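Local coordinates for Hut operon positive regulatory protein (Bacillus subtilis, PDB 4H4L) that binds regulatory sequences on the hut mRNA in the presence of histidine, suppressing transcription termination and so activating the operon for histidine utilisation, at residues K36-K41 with K59-I64; F104-G109 with D119-S124. The protein carries 1 engineered substitution. All blocks are in the same frame, centred on the assembly; numbering follows the deposited sequence.

Interaction 1: residues K36-K41 with K59-I64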
ATOM      1  N   LYS A  36     -31.074  10.712   5.049  1.00 64.50           N
ATOM      2  CA  LYS A  36     -30.522  10.776   6.388  1.00 57.68           C
ATOM      3  C   LYS A  36     -29.142  11.468   6.284  1.00 55.21           C
ATOM      4  O   LYS A  36     -28.314  11.125   5.446  1.00 59.08           O
ATOM      5  CB  LYS A  36     -30.418   9.366   6.947  1.00 62.98           C
ATOM      6  CG  LYS A  36     -31.157   9.149   8.263  1.00 71.45           C
ATOM      7  CD  LYS A  36     -32.621   9.564   8.196  1.00 68.30           C
ATOM      8  CE  LYS A  36     -33.410   8.933   9.330  1.00 70.92           C
ATOM      9  NZ  LYS A  36     -32.929   9.330  10.688  1.00 67.14           N
ATOM     10  N   VAL A  37     -28.895  12.473   7.105  1.00 54.40           N
ATOM     11  CA  VAL A  37     -27.711  13.299   6.902  1.00 55.26           C
ATOM     12  C   VAL A  37     -27.155  13.861   8.178  1.00 54.50           C
ATOM     13  O   VAL A  37     -27.890  14.271   9.052  1.00 56.20           O
ATOM     14  CB  VAL A  37     -27.946  14.444   5.892  1.00 57.56           C
ATOM     15  CG1 VAL A  37     -28.928  15.479   6.424  1.00 53.74           C
ATOM     16  CG2 VAL A  37     -26.619  15.086   5.508  1.00 54.71           C
ATOM     17  N   CYS A  38     -25.835  13.923   8.237  1.00 60.19           N
ATOM     18  CA  CYS A  38     -25.126  14.103   9.477  1.00 63.26           C
ATOM     19  C   CYS A  38     -23.810  14.840   9.226  1.00 63.47           C
ATOM     20  O   CYS A  38     -23.111  14.578   8.247  1.00 69.46           O
ATOM     21  CB  CYS A  38     -24.905  12.712  10.070  1.00 68.71           C
ATOM     22  SG  CYS A  38     -23.544  12.566  11.212  1.00 84.21           S
ATOM     23  N   LEU A  39     -23.485  15.776  10.107  1.00 66.10           N
ATOM     24  CA  LEU A  39     -22.282  16.600   9.962  1.00 64.13           C
ATOM     25  C   LEU A  39     -21.507  16.608  11.254  1.00 59.66           C
ATOM     26  O   LEU A  39     -22.036  16.209  12.286  1.00 65.28           O
ATOM     27  CB  LEU A  39     -22.652  18.037   9.594  1.00 65.42           C
ATOM     28  CG  LEU A  39     -23.351  18.236   8.253  1.00 64.19           C
ATOM     29  CD1 LEU A  39     -23.434  19.716   7.950  1.00 64.16           C
ATOM     30  CD2 LEU A  39     -22.607  17.516   7.146  1.00 59.58           C
ATOM     31  N   GLY A  40     -20.263  17.067  11.204  1.00 55.90           N
ATOM     32  CA  GLY A  40     -19.437  17.123  12.408  1.00 54.95           C
ATOM     33  C   GLY A  40     -17.994  17.504  12.163  1.00 54.17           C
ATOM     34  O   GLY A  40     -17.595  17.693  11.022  1.00 56.67           O
ATOM     35  N   LYS A  41     -17.223  17.578  13.250  1.00 54.88           N
ATOM     36  CA  LYS A  41     -15.830  18.013  13.239  1.00 55.17           C
ATOM     37  C   LYS A  41     -14.926  17.242  14.207  1.00 50.31           C
ATOM     38  O   LYS A  41     -15.257  17.006  15.367  1.00 51.00           O
ATOM     39  CB  LYS A  41     -15.730  19.501  13.566  1.00 59.92           C
ATOM     40  CG  LYS A  41     -15.793  20.422  12.361  1.00 63.82           C
ATOM     41  CD  LYS A  41     -15.711  21.881  12.798  1.00 65.42           C
ATOM     42  CE  LYS A  41     -17.029  22.355  13.418  1.00 67.10           C
ATOM     43  NZ  LYS A  41     -18.167  22.323  12.454  1.00 59.99           N
ATOM     44  N   LYS A  59     -24.312   7.438  14.705  1.00 57.92           N
ATOM     45  CA  LYS A  59     -25.173   6.666  15.596  1.00 62.21           C
ATOM     46  C   LYS A  59     -26.084   7.554  16.456  1.00 63.42           C
ATOM     47  O   LYS A  59     -27.264   7.251  16.617  1.00 66.14           O
ATOM     48  CB  LYS A  59     -24.341   5.754  16.489  1.00 58.47           C
ATOM     49  CG  LYS A  59     -23.953   4.418  15.879  1.00 53.94           C
ATOM     50  CD  LYS A  59     -22.647   3.973  16.531  1.00 56.57           C
ATOM     51  CE  LYS A  59     -22.626   2.487  16.864  1.00 57.15           C
ATOM     52  NZ  LYS A  59     -22.390   1.646  15.655  1.00 55.36           N
ATOM     53  N   LYS A  60     -25.533   8.630  17.022  1.00 68.58           N
ATOM     54  CA  LYS A  60     -26.315   9.580  17.845  1.00 66.70           C
ATOM     55  C   LYS A  60     -27.463  10.160  17.036  1.00 65.63           C
ATOM     56  O   LYS A  60     -28.607  10.142  17.489  1.00 66.93           O
ATOM     57  CB  LYS A  60     -25.446  10.692  18.442  1.00 59.65           C
ATOM     58  N   SER A  61     -27.160  10.645  15.831  1.00 68.36           N
ATOM     59  CA  SER A  61     -28.218  10.941  14.858  1.00 67.42           C
ATOM     60  C   SER A  61     -28.759   9.649  14.224  1.00 66.06           C
ATOM     61  O   SER A  61     -28.386   8.518  14.613  1.00 71.34           O
ATOM     62  CB  SER A  61     -27.774  11.962  13.812  1.00 62.31           C
ATOM     63  OG  SER A  61     -26.774  11.438  12.957  1.00 73.71           O
ATOM     64  N   GLY A  62     -29.659   9.800  13.267  1.00 63.43           N
ATOM     65  CA  GLY A  62     -30.442   8.648  12.835  1.00 64.54           C
ATOM     66  C   GLY A  62     -29.724   7.831  11.801  1.00 64.28           C
ATOM     67  O   GLY A  62     -30.186   6.770  11.396  1.00 71.42           O
ATOM     68  N   VAL A  63     -28.558   8.331  11.412  1.00 62.79           N
ATOM     69  CA  VAL A  63     -27.875   7.941  10.189  1.00 57.92           C
ATOM     70  C   VAL A  63     -27.564   6.454  10.022  1.00 57.10           C
ATOM     71  O   VAL A  63     -27.733   5.912   8.931  1.00 57.39           O
ATOM     72  CB  VAL A  63     -26.648   8.834   9.985  1.00 58.19           C
ATOM     73  CG1 VAL A  63     -25.988   8.547   8.648  1.00 56.09           C
ATOM     74  CG2 VAL A  63     -27.086  10.295  10.066  1.00 58.22           C
ATOM     75  N   ILE A  64     -27.123   5.792  11.087  1.00 55.26           N
ATOM     76  CA  ILE A  64     -27.103   4.325  11.097  1.00 54.59           C
ATOM     77  C   ILE A  64     -27.642   3.709  12.410  1.00 58.86           C
ATOM     78  O   ILE A  64     -27.477   4.264  13.500  1.00 60.08           O
ATOM     79  CB  ILE A  64     -25.716   3.713  10.711  1.00 50.09           C
ATOM     80  CG1 ILE A  64     -24.706   3.807  11.841  1.00 46.08           C
ATOM     81  CG2 ILE A  64     -25.154   4.336   9.443  1.00 53.09           C
ATOM     82  CD1 ILE A  64     -23.795   2.602  11.928  1.00 42.19           C
TER

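Interaction 2: residues F104-G109 with D119-S124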
ATOM      1  N   PHE A 104     -16.562  16.456   8.584  1.00 45.25           N
ATOM      2  CA  PHE A 104     -17.160  15.328   7.865  1.00 45.50           C
ATOM      3  C   PHE A 104     -18.671  15.461   7.615  1.00 44.32           C
ATOM      4  O   PHE A 104     -19.431  15.972   8.457  1.00 42.44           O
ATOM      5  CB  PHE A 104     -16.859  13.992   8.587  1.00 40.42           C
ATOM      6  CG  PHE A 104     -17.378  13.930  10.001  1.00 39.17           C
ATOM      7  CD1 PHE A 104     -18.641  13.379  10.278  1.00 35.97           C
ATOM      8  CD2 PHE A 104     -16.607  14.408  11.067  1.00 39.04           C
ATOM      9  CE1 PHE A 104     -19.129  13.337  11.580  1.00 36.17           C
ATOM     10  CE2 PHE A 104     -17.087  14.354  12.392  1.00 39.72           C
ATOM     11  CZ  PHE A 104     -18.350  13.817  12.647  1.00 37.28           C
ATOM     12  N   ALA A 105     -19.084  14.982   6.453  1.00 43.18           N
ATOM     13  CA  ALA A 105     -20.474  14.847   6.117  1.00 45.55           C
ATOM     14  C   ALA A 105     -20.725  13.372   5.968  1.00 53.16           C
ATOM     15  O   ALA A 105     -19.835  12.679   5.465  1.00 60.81           O
ATOM     16  CB  ALA A 105     -20.737  15.540   4.805  1.00 45.14           C
ATOM     17  N   VAL A 106     -21.900  12.887   6.397  1.00 50.20           N
ATOM     18  CA  VAL A 106     -22.337  11.501   6.127  1.00 52.86           C
ATOM     19  C   VAL A 106     -23.744  11.436   5.530  1.00 55.01           C
ATOM     20  O   VAL A 106     -24.724  11.789   6.181  1.00 52.06           O
ATOM     21  CB  VAL A 106     -22.370  10.608   7.386  1.00 55.02           C
ATOM     22  CG1 VAL A 106     -22.702   9.175   7.002  1.00 50.19           C
ATOM     23  CG2 VAL A 106     -21.065  10.683   8.151  1.00 54.64           C
ATOM     24  N   LEU A 107     -23.839  10.953   4.298  1.00 58.07           N
ATOM     25  CA  LEU A 107     -25.118  10.811   3.616  1.00 60.71           C
ATOM     26  C   LEU A 107     -25.558   9.364   3.467  1.00 61.74           C
ATOM     27  O   LEU A 107     -24.734   8.495   3.181  1.00 67.87           O
ATOM     28  CB  LEU A 107     -25.076  11.460   2.237  1.00 60.04           C
ATOM     29  CG  LEU A 107     -25.714  12.829   2.045  1.00 64.61           C
ATOM     30  CD1 LEU A 107     -25.940  13.056   0.563  1.00 67.26           C
ATOM     31  CD2 LEU A 107     -27.047  12.925   2.763  1.00 69.09           C
ATOM     32  N   ARG A 108     -26.858   9.122   3.661  1.00 60.95           N
ATOM     33  CA  ARG A 108     -27.470   7.813   3.415  1.00 60.88           C
ATOM     34  C   ARG A 108     -28.826   7.875   2.680  1.00 64.57           C
ATOM     35  O   ARG A 108     -29.725   8.651   3.029  1.00 62.48           O
ATOM     36  CB  ARG A 108     -27.612   7.002   4.704  1.00 53.40           C
ATOM     37  CG  ARG A 108     -28.480   5.768   4.511  1.00 48.32           C
ATOM     38  CD  ARG A 108     -28.883   5.177   5.843  1.00 48.70           C
ATOM     39  NE  ARG A 108     -29.353   3.802   5.711  1.00 47.07           N
ATOM     40  CZ  ARG A 108     -29.272   2.893   6.682  1.00 48.07           C
ATOM     41  NH1 ARG A 108     -28.739   3.231   7.863  1.00 44.36           N
ATOM     42  NH2 ARG A 108     -29.721   1.651   6.477  1.00 39.54           N
ATOM     43  N   GLY A 109     -28.965   7.014   1.680  1.00 65.27           N
ATOM     44  CA  GLY A 109     -30.147   6.978   0.845  1.00 64.79           C
ATOM     45  C   GLY A 109     -29.805   6.310  -0.465  1.00 69.84           C
ATOM     46  O   GLY A 109     -28.650   5.961  -0.713  1.00 70.08           O
ATOM     47  N   ASP A 119     -30.363   1.426   0.257  1.00 63.78           N
ATOM     48  CA  ASP A 119     -29.549   2.494   0.807  1.00 64.44           C
ATOM     49  C   ASP A 119     -28.051   2.276   0.490  1.00 62.57           C
ATOM     50  O   ASP A 119     -27.557   1.135   0.486  1.00 60.22           O
ATOM     51  CB  ASP A 119     -29.752   2.560   2.334  1.00 69.15           C
ATOM     52  CG  ASP A 119     -30.983   3.364   2.764  1.00 71.79           C
ATOM     53  OD1 ASP A 119     -31.351   3.256   3.954  1.00 73.98           O
ATOM     54  OD2 ASP A 119     -31.568   4.112   1.953  1.00 71.72           O
ATOM     55  N   TRP A 120     -27.355   3.383   0.231  1.00 59.26           N
ATOM     56  CA  TRP A 120     -25.896   3.447   0.093  1.00 57.99           C
ATOM     57  C   TRP A 120     -25.428   4.523   1.021  1.00 58.03           C
ATOM     58  O   TRP A 120     -26.236   5.351   1.451  1.00 59.19           O
ATOM     59  CB  TRP A 120     -25.496   3.764  -1.354  1.00 57.27           C
ATOM     60  CG  TRP A 120     -25.678   2.566  -2.255  1.00 62.05           C
ATOM     61  CD1 TRP A 120     -26.861   1.894  -2.532  1.00 64.94           C
ATOM     62  CD2 TRP A 120     -24.644   1.817  -2.990  1.00 65.30           C
ATOM     63  NE1 TRP A 120     -26.641   0.821  -3.355  1.00 68.40           N
ATOM     64  CE2 TRP A 120     -25.340   0.716  -3.670  1.00 67.57           C
ATOM     65  CE3 TRP A 120     -23.268   1.939  -3.145  1.00 62.26           C
ATOM     66  CZ2 TRP A 120     -24.671  -0.198  -4.467  1.00 67.54           C
ATOM     67  CZ3 TRP A 120     -22.607   1.013  -3.951  1.00 61.17           C
ATOM     68  CH2 TRP A 120     -23.292  -0.032  -4.596  1.00 64.06           C
ATOM     69  N   ILE A 121     -24.142   4.536   1.371  1.00 56.42           N
ATOM     70  CA  ILE A 121     -23.648   5.558   2.312  1.00 51.30           C
ATOM     71  C   ILE A 121     -22.419   6.289   1.764  1.00 51.70           C
ATOM     72  O   ILE A 121     -21.706   5.770   0.915  1.00 51.82           O
ATOM     73  CB  ILE A 121     -23.445   4.971   3.734  1.00 48.45           C
ATOM     74  CG1 ILE A 121     -23.231   6.072   4.769  1.00 48.65           C
ATOM     75  CG2 ILE A 121     -22.324   3.954   3.763  1.00 48.20           C
ATOM     76  CD1 ILE A 121     -23.310   5.551   6.186  1.00 44.03           C
ATOM     77  N   ALA A 122     -22.190   7.512   2.211  1.00 47.12           N
ATOM     78  CA  ALA A 122     -21.078   8.265   1.685  1.00 47.97           C
ATOM     79  C   ALA A 122     -20.489   8.999   2.834  1.00 49.35           C
ATOM     80  O   ALA A 122     -21.209   9.687   3.529  1.00 50.48           O
ATOM     81  CB  ALA A 122     -21.525   9.248   0.623  1.00 46.26           C
ATOM     82  N   VAL A 123     -19.187   8.812   3.046  1.00 46.66           N
ATOM     83  CA  VAL A 123     -18.475   9.477   4.107  1.00 45.01           C
ATOM     84  C   VAL A 123     -17.514  10.445   3.422  1.00 47.13           C
ATOM     85  O   VAL A 123     -16.658  10.020   2.659  1.00 50.95           O
ATOM     86  CB  VAL A 123     -17.758   8.443   4.972  1.00 46.92           C
ATOM     87  CG1 VAL A 123     -17.098   9.105   6.151  1.00 45.34           C
ATOM     88  CG2 VAL A 123     -18.746   7.389   5.464  1.00 50.64           C
ATOM     89  N   SER A 124     -17.703  11.745   3.616  1.00 42.78           N
ATOM     90  CA  SER A 124     -16.914  12.718   2.873  1.00 44.24           C
ATOM     91  C   SER A 124     -16.103  13.507   3.866  1.00 43.12           C
ATOM     92  O   SER A 124     -16.651  13.985   4.851  1.00 38.40           O
ATOM     93  CB  SER A 124     -17.808  13.674   2.061  1.00 51.97           C
ATOM     94  OG  SER A 124     -18.616  12.980   1.111  1.00 54.82           O
TER

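Interaction 1: residues K36-K41 with K59-I64
K36 opens the contact by laying its side chain along the turn at G62 and V63. A bend about CB-CG (chi2 54°) and another about CD-CE curl the chain over the turn: its CG lies 4.0 Å from V63 CA, and its NZ comes to 3.4 Å from G62 CA. The meeting is one of van der Waals packing of the lysine over a backbone that carries no side chain at G62, and this end of the contact is solvent-exposed. V37 turns the other way, onto L16 and V27 of helices 9-17 and 26-32; toward 59-64 it offers only backbone, with its C 4.0 Å from V63 CG2. C38 faces the turn again and forms the tight centre of the contact. Its CB presses against V63 CG2 at 3.3 Å, while the same CB is 3.7 Å from S61 OG. The chi1 of V63 (-174°) sets CG2 opposite its own carbonyl carbon, from where it reaches the strand between V37 and C38. C38 SG also lies beside S61 OG, at 3.8 Å, but that hydroxyl is engaged with A57 O, one turn back in helix 47-60, where S61 is the first residue to leave the helical conformation. V63 is fixed from a further side, its carbonyl accepting a bond from R108 NH1 and its side chain touching V106. The contact thus joins strand and helix exit by apolar packing, buried at C38 and V63 and open at K36, while S61 OG and V63 O find their partners in helix 47-60 and strand 99-109.

Interaction 2: residues F104-G109 with D119-S124
With CG anti to the backbone N (chi1 169°) and the chain extended as far as NE, R108 reaches past the backbone to D119, whose carboxylate group is brought across it by a chi1 of -84°. The two side chains cross at about a right angle. NE donates to D119 OD1 at 2.7 Å in a salt bridge, approaching from above the carboxylate plane, and the carboxylate is turned 76° from the guanidinium. The other carboxylate oxygen, OD2, rests 3.4 Å from G109 CA. R108 NH2 has a second acidic partner, E71 of helix 70-87, so the arginine is held between two carboxylates.

Behind this pair the strands run antiparallel. Hydrogen-bonded pairs at A105-S124, L107-A122 and G109-W120 alternate with non-hydrogen-bonded ones; A122 N to L107 O measures 2.9 Å, and S124 N to A105 O 3.0 Å. On the face of V106, R108, I121 and V123, V106 CG1 meets I121 CD1 at 3.8 Å beneath helices 47-60 and 70-87. The reverse face, with A105, L107, A122 and S124, is covered by helix 9-17, where S124 OG bonds to S13. W120 meets the zinc ligand H73 of a second subunit edge-to-face. The whole is a β-hairpin forming the two central strands of the antiparallel HutP sheet, with its loop end at a subunit interface.

In the fold
From the N terminus, helices 9-17 and 26-32 lead into strand 36-44. The chain then forms helix 47-60 and turns back toward the start of that strand, so interaction 1 closes a short strand-helix loop. Helix 70-87 follows before interaction 2 opens; 104-109 and 119-124 close the hairpin across the intervening loop. The two loops therefore lie in series, neither nesting nor crossing. They meet in the sheet, where strands 36-44 and 99-109 are neighbours: C38 O lies 2.8 Å from V106 N, a probable hydrogen bond. Strand 99-109 is thus shared ground, tying strand 36-44, outermost within this chain, and the exit of helix 47-60 to the hairpin.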